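Local coordinates for protein CurH (Lyngbya majuscula, PDB 3KG7) that probably removes water from beta-hydroxyacyl intermediates as the dehydratase domain of a curacin polyketide synthase module, at residues 50-64 with 198-210. Sequence-based numbering, arbitrary orientation.
Sequences PGVSYIAMTLAAVGV and EPIHPVLIDACTR
Ala56 is a shallow spot on helix 52-62: being a single methyl, its CB lets Ile200 O lie 3.3 Å away and Pro202 CD come up beside it. A turn earlier, Ser53 is compact enough to face the ring of Pro202, whose CB meets Ser53 OG, and it donates a hydrogen bond from OG to Pro50 O (2.7 Å), in the carbonyl plane; Pro50 O accepts from Ser53 N as well. An alanine here would probably lose the touch on Pro202 CB and leave Pro50 O with the backbone N-H alone of these two donors. Ile205 CG2 fills the dip beside Val52, 3.6 Å from Val52 O. Val52 in turn sends CG2 over the backbone of Asp206, to 3.5 Å from CA; chi1 of -63° puts CG1 anti to the carbonyl carbon and leaves CG2 between N and carbonyl carbon. In this double hotdog fold each hotdog wraps its sheet around a central helix, and here the axes of helix 52-62 and helix 202-207 pass 8.3 Å apart, their directions 127° from each other, with Met234 of strand 225-236 touching both Ile55 and Ile205. Toward the C-terminal end of helix 52-62, Pro199 is the bump: CD rests 3.8 Å from Ala60 CA, where another small residue admits it, and Val64 CG1 borders its CB. Pro50 CB abuts Asp206 OD1, the two side chains crossing nearly at right angles.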
loop_
_atom_site.group_PDB
_atom_site.type_symbol
_atom_site.label_atom_id
_atom_site.label_comp_id
_atom_site.label_asym_id
_atom_site.label_seq_id
_atom_site.Cartn_x
_atom_site.Cartn_y
_atom_site.Cartn_z
ATOM N N PRO C 50 22.237 -8.532 -5.826
ATOM C CA PRO C 50 22.152 -9.931 -6.246
ATOM C C PRO C 50 20.765 -10.523 -5.939
ATOM O O PRO C 50 20.136 -10.202 -4.913
ATOM C CB PRO C 50 23.254 -10.616 -5.438
ATOM C CG PRO C 50 23.410 -9.754 -4.230
ATOM C CD PRO C 50 23.162 -8.349 -4.695
ATOM N N GLY C 51 20.305 -11.365 -6.863
ATOM C CA GLY C 51 18.972 -11.967 -6.820
ATOM C C GLY C 51 18.558 -12.558 -5.489
ATOM O O GLY C 51 17.427 -12.338 -5.038
ATOM N N VAL C 52 19.462 -13.300 -4.851
ATOM C CA VAL C 52 19.140 -13.944 -3.566
ATOM C C VAL C 52 18.673 -12.977 -2.456
ATOM O O VAL C 52 18.072 -13.408 -1.470
ATOM C CB VAL C 52 20.269 -14.887 -3.048
ATOM C CG1 VAL C 52 20.478 -16.053 -4.015
ATOM C CG2 VAL C 52 21.574 -14.124 -2.784
ATOM N N SER C 53 18.925 -11.682 -2.637
ATOM C CA SER C 53 18.475 -10.651 -1.694
ATOM C C SER C 53 16.976 -10.674 -1.517
ATOM O O SER C 53 16.465 -10.454 -0.416
ATOM C CB SER C 53 18.889 -9.258 -2.161
ATOM O OG SER C 53 20.274 -9.216 -2.415
ATOM N N TYR C 54 16.266 -10.929 -2.606
ATOM C CA TYR C 54 14.807 -10.956 -2.555
ATOM C C TYR C 54 14.289 -12.141 -1.756
ATOM O O TYR C 54 13.255 -12.032 -1.105
ATOM C CB TYR C 54 14.215 -10.892 -3.966
ATOM C CG TYR C 54 14.802 -9.743 -4.748
ATOM C CD1 TYR C 54 14.684 -8.435 -4.288
ATOM C CD2 TYR C 54 15.504 -9.963 -5.932
ATOM C CE1 TYR C 54 15.245 -7.375 -4.990
ATOM C CE2 TYR C 54 16.048 -8.910 -6.643
ATOM C CZ TYR C 54 15.921 -7.624 -6.167
ATOM O OH TYR C 54 16.459 -6.583 -6.867
ATOM N N ILE C 55 15.031 -13.250 -1.778
ATOM C CA ILE C 55 14.706 -14.393 -0.940
ATOM C C ILE C 55 14.852 -13.962 0.512
ATOM O O ILE C 55 13.962 -14.215 1.336
ATOM C CB ILE C 55 15.599 -15.626 -1.220
ATOM C CG1 ILE C 55 15.679 -15.918 -2.724
ATOM C CG2 ILE C 55 15.051 -16.845 -0.467
ATOM C CD1 ILE C 55 16.772 -16.895 -3.125
ATOM N N ALA C 56 15.972 -13.301 0.809
ATOM C CA ALA C 56 16.234 -12.737 2.125
ATOM C C ALA C 56 15.066 -11.887 2.586
ATOM O O ALA C 56 14.582 -12.051 3.709
ATOM C CB ALA C 56 17.482 -11.909 2.086
HETATM N N MSE C 57 14.608 -10.998 1.706
HETATM C CA MSE C 57 13.514 -10.075 2.032
HETATM C C MSE C 57 12.215 -10.812 2.343
HETATM O O MSE C 57 11.522 -10.501 3.312
HETATM C CB MSE C 57 13.288 -9.083 0.896
HETATM C CG MSE C 57 14.410 -8.094 0.738
HETATM SE SE MSE C 57 14.075 -6.889 -0.745
HETATM C CE MSE C 57 12.872 -5.618 0.107
ATOM N N THR C 58 11.905 -11.799 1.512
ATOM C CA THR C 58 10.692 -12.576 1.663
ATOM C C THR C 58 10.727 -13.345 2.979
ATOM O O THR C 58 9.728 -13.366 3.728
ATOM C CB THR C 58 10.481 -13.532 0.478
ATOM O OG1 THR C 58 10.395 -12.775 -0.739
ATOM C CG2 THR C 58 9.192 -14.324 0.660
ATOM N N LEU C 59 11.878 -13.956 3.263
ATOM C CA LEU C 59 12.075 -14.657 4.519
ATOM C C LEU C 59 11.925 -13.709 5.700
ATOM O O LEU C 59 11.411 -14.103 6.739
ATOM C CB LEU C 59 13.430 -15.352 4.558
ATOM C CG LEU C 59 13.704 -16.483 3.576
ATOM C CD1 LEU C 59 15.204 -16.688 3.474
ATOM C CD2 LEU C 59 13.010 -17.764 4.008
ATOM N N ALA C 60 12.344 -12.459 5.525
ATOM C CA ALA C 60 12.167 -11.457 6.569
ATOM C C ALA C 60 10.701 -11.073 6.748
ATOM O O ALA C 60 10.278 -10.750 7.860
ATOM C CB ALA C 60 13.021 -10.232 6.297
ATOM N N ALA C 61 9.919 -11.140 5.670
ATOM C CA ALA C 61 8.500 -10.790 5.732
ATOM C C ALA C 61 7.637 -11.858 6.416
ATOM O O ALA C 61 6.739 -11.544 7.209
ATOM C CB ALA C 61 7.966 -10.486 4.348
ATOM N N VAL C 62 7.909 -13.119 6.113
ATOM C CA VAL C 62 7.072 -14.217 6.608
ATOM C C VAL C 62 7.632 -14.884 7.865
ATOM O O VAL C 62 6.886 -15.554 8.584
ATOM C CB VAL C 62 6.840 -15.318 5.529
ATOM C CG1 VAL C 62 6.305 -14.707 4.239
ATOM C CG2 VAL C 62 8.124 -16.108 5.262
ATOM N N GLY C 63 8.932 -14.709 8.115
ATOM C CA GLY C 63 9.594 -15.336 9.255
ATOM C C GLY C 63 9.973 -16.784 8.987
ATOM O O GLY C 63 9.403 -17.436 8.106
ATOM N N VAL C 64 10.946 -17.287 9.741
ATOM C CA VAL C 64 11.391 -18.682 9.623
ATOM C C VAL C 64 10.880 -19.476 10.813
ATOM O O VAL C 64 10.594 -18.881 11.847
ATOM C CB VAL C 64 12.934 -18.803 9.528
ATOM C CG1 VAL C 64 13.411 -18.241 8.212
ATOM C CG2 VAL C 64 13.627 -18.108 10.710
ATOM N N GLU C 198 16.698 -9.643 10.852
ATOM C CA GLU C 198 16.221 -10.481 9.752
ATOM C C GLU C 198 16.936 -11.853 9.778
ATOM O O GLU C 198 18.114 -11.934 10.146
ATOM C CB GLU C 198 16.375 -9.755 8.398
ATOM C CG GLU C 198 17.809 -9.547 7.866
ATOM C CD GLU C 198 18.648 -8.583 8.698
ATOM O OE1 GLU C 198 18.293 -7.388 8.805
ATOM O OE2 GLU C 198 19.682 -9.024 9.239
ATOM N N PRO C 199 16.226 -12.936 9.399
ATOM C CA PRO C 199 16.802 -14.287 9.510
ATOM C C PRO C 199 18.152 -14.409 8.816
ATOM O O PRO C 199 19.083 -15.015 9.362
ATOM C CB PRO C 199 15.788 -15.179 8.794
ATOM C CG PRO C 199 14.540 -14.379 8.689
ATOM C CD PRO C 199 14.861 -12.944 8.838
ATOM N N ILE C 200 18.252 -13.844 7.615
ATOM C CA ILE C 200 19.479 -13.905 6.814
ATOM C C ILE C 200 19.585 -12.681 5.914
ATOM O O ILE C 200 18.683 -12.391 5.127
ATOM C CB ILE C 200 19.582 -15.212 5.991
ATOM C CG1 ILE C 200 20.986 -15.390 5.404
ATOM C CG2 ILE C 200 18.524 -15.271 4.888
ATOM C CD1 ILE C 200 21.231 -16.781 4.826
ATOM N N HIS C 201 20.681 -11.945 6.054
ATOM C CA HIS C 201 20.911 -10.778 5.229
ATOM C C HIS C 201 21.265 -11.200 3.813
ATOM O O HIS C 201 21.962 -12.205 3.632
ATOM C CB HIS C 201 22.042 -9.930 5.799
ATOM C CG HIS C 201 22.157 -8.583 5.155
ATOM N ND1 HIS C 201 22.947 -8.353 4.045
ATOM C CD2 HIS C 201 21.551 -7.405 5.440
ATOM C CE1 HIS C 201 22.835 -7.086 3.688
ATOM N NE2 HIS C 201 21.993 -6.490 4.515
ATOM N N PRO C 202 20.802 -10.431 2.805
ATOM C CA PRO C 202 21.178 -10.633 1.406
ATOM C C PRO C 202 22.638 -11.052 1.203
ATOM O O PRO C 202 22.901 -12.046 0.531
ATOM C CB PRO C 202 20.949 -9.258 0.799
ATOM C CG PRO C 202 19.775 -8.720 1.551
ATOM C CD PRO C 202 19.865 -9.298 2.947
ATOM N N VAL C 203 23.573 -10.316 1.796
ATOM C CA VAL C 203 25.002 -10.630 1.667
ATOM C C VAL C 203 25.336 -12.051 2.132
ATOM O O VAL C 203 26.015 -12.802 1.427
ATOM C CB VAL C 203 25.858 -9.599 2.404
ATOM C CG1 VAL C 203 27.301 -10.059 2.528
ATOM C CG2 VAL C 203 25.764 -8.248 1.693
ATOM N N LEU C 204 24.834 -12.427 3.302
ATOM C CA LEU C 204 25.095 -13.750 3.858
ATOM C C LEU C 204 24.543 -14.869 2.985
ATOM O O LEU C 204 25.199 -15.900 2.813
ATOM C CB LEU C 204 24.515 -13.857 5.265
ATOM C CG LEU C 204 25.122 -12.952 6.335
ATOM C CD1 LEU C 204 24.173 -12.875 7.544
ATOM C CD2 LEU C 204 26.501 -13.445 6.738
ATOM N N ILE C 205 23.338 -14.686 2.446
ATOM C CA ILE C 205 22.794 -15.707 1.551
ATOM C C ILE C 205 23.551 -15.690 0.225
ATOM O O ILE C 205 23.758 -16.741 -0.384
ATOM C CB ILE C 205 21.225 -15.687 1.406
ATOM C CG1 ILE C 205 20.743 -16.946 0.664
ATOM C CG2 ILE C 205 20.716 -14.394 0.763
ATOM C CD1 ILE C 205 19.229 -17.132 0.637
ATOM N N ASP C 206 24.022 -14.517 -0.191
ATOM C CA ASP C 206 24.825 -14.467 -1.406
ATOM C C ASP C 206 26.134 -15.203 -1.257
ATOM O O ASP C 206 26.564 -15.878 -2.182
ATOM C CB ASP C 206 25.116 -13.057 -1.890
ATOM C CG ASP C 206 25.701 -13.069 -3.276
ATOM O OD1 ASP C 206 24.989 -13.545 -4.190
ATOM O OD2 ASP C 206 26.876 -12.668 -3.449
ATOM N N ALA C 207 26.759 -15.060 -0.094
ATOM C CA ALA C 207 28.021 -15.723 0.203
ATOM C C ALA C 207 27.940 -17.237 0.051
ATOM O O ALA C 207 28.918 -17.887 -0.312
ATOM C CB ALA C 207 28.474 -15.366 1.586
ATOM N N CYS C 208 26.772 -17.799 0.324
ATOM C CA CYS C 208 26.572 -19.247 0.229
ATOM C C CYS C 208 26.770 -19.791 -1.183
ATOM O O CYS C 208 27.020 -20.990 -1.369
ATOM C CB CYS C 208 25.170 -19.603 0.719
ATOM S SG CYS C 208 24.939 -19.201 2.449
ATOM N N THR C 209 26.661 -18.899 -2.164
ATOM C CA THR C 209 26.566 -19.293 -3.553
ATOM C C THR C 209 27.901 -19.133 -4.260
ATOM O O THR C 209 28.009 -19.385 -5.466
ATOM C CB THR C 209 25.510 -18.449 -4.276
ATOM O OG1 THR C 209 26.009 -17.123 -4.456
ATOM C CG2 THR C 209 24.215 -18.396 -3.474
ATOM N N ARG C 210 28.922 -18.739 -3.498
ATOM C CA ARG C 210 30.203 -18.316 -4.066
ATOM C C ARG C 210 31.191 -19.433 -4.430
ATOM O O ARG C 210 32.237 -19.152 -5.013
ATOM C CB ARG C 210 30.881 -17.299 -3.144
ATOM C CG ARG C 210 30.226 -15.939 -3.145
ATOM C CD ARG C 210 30.853 -15.018 -2.120
ATOM N NE ARG C 210 30.005 -13.852 -1.865
ATOM C CZ ARG C 210 30.269 -12.895 -0.974
ATOM N NH1 ARG C 210 31.368 -12.941 -0.230
ATOM N NH2 ARG C 210 29.424 -11.888 -0.816
#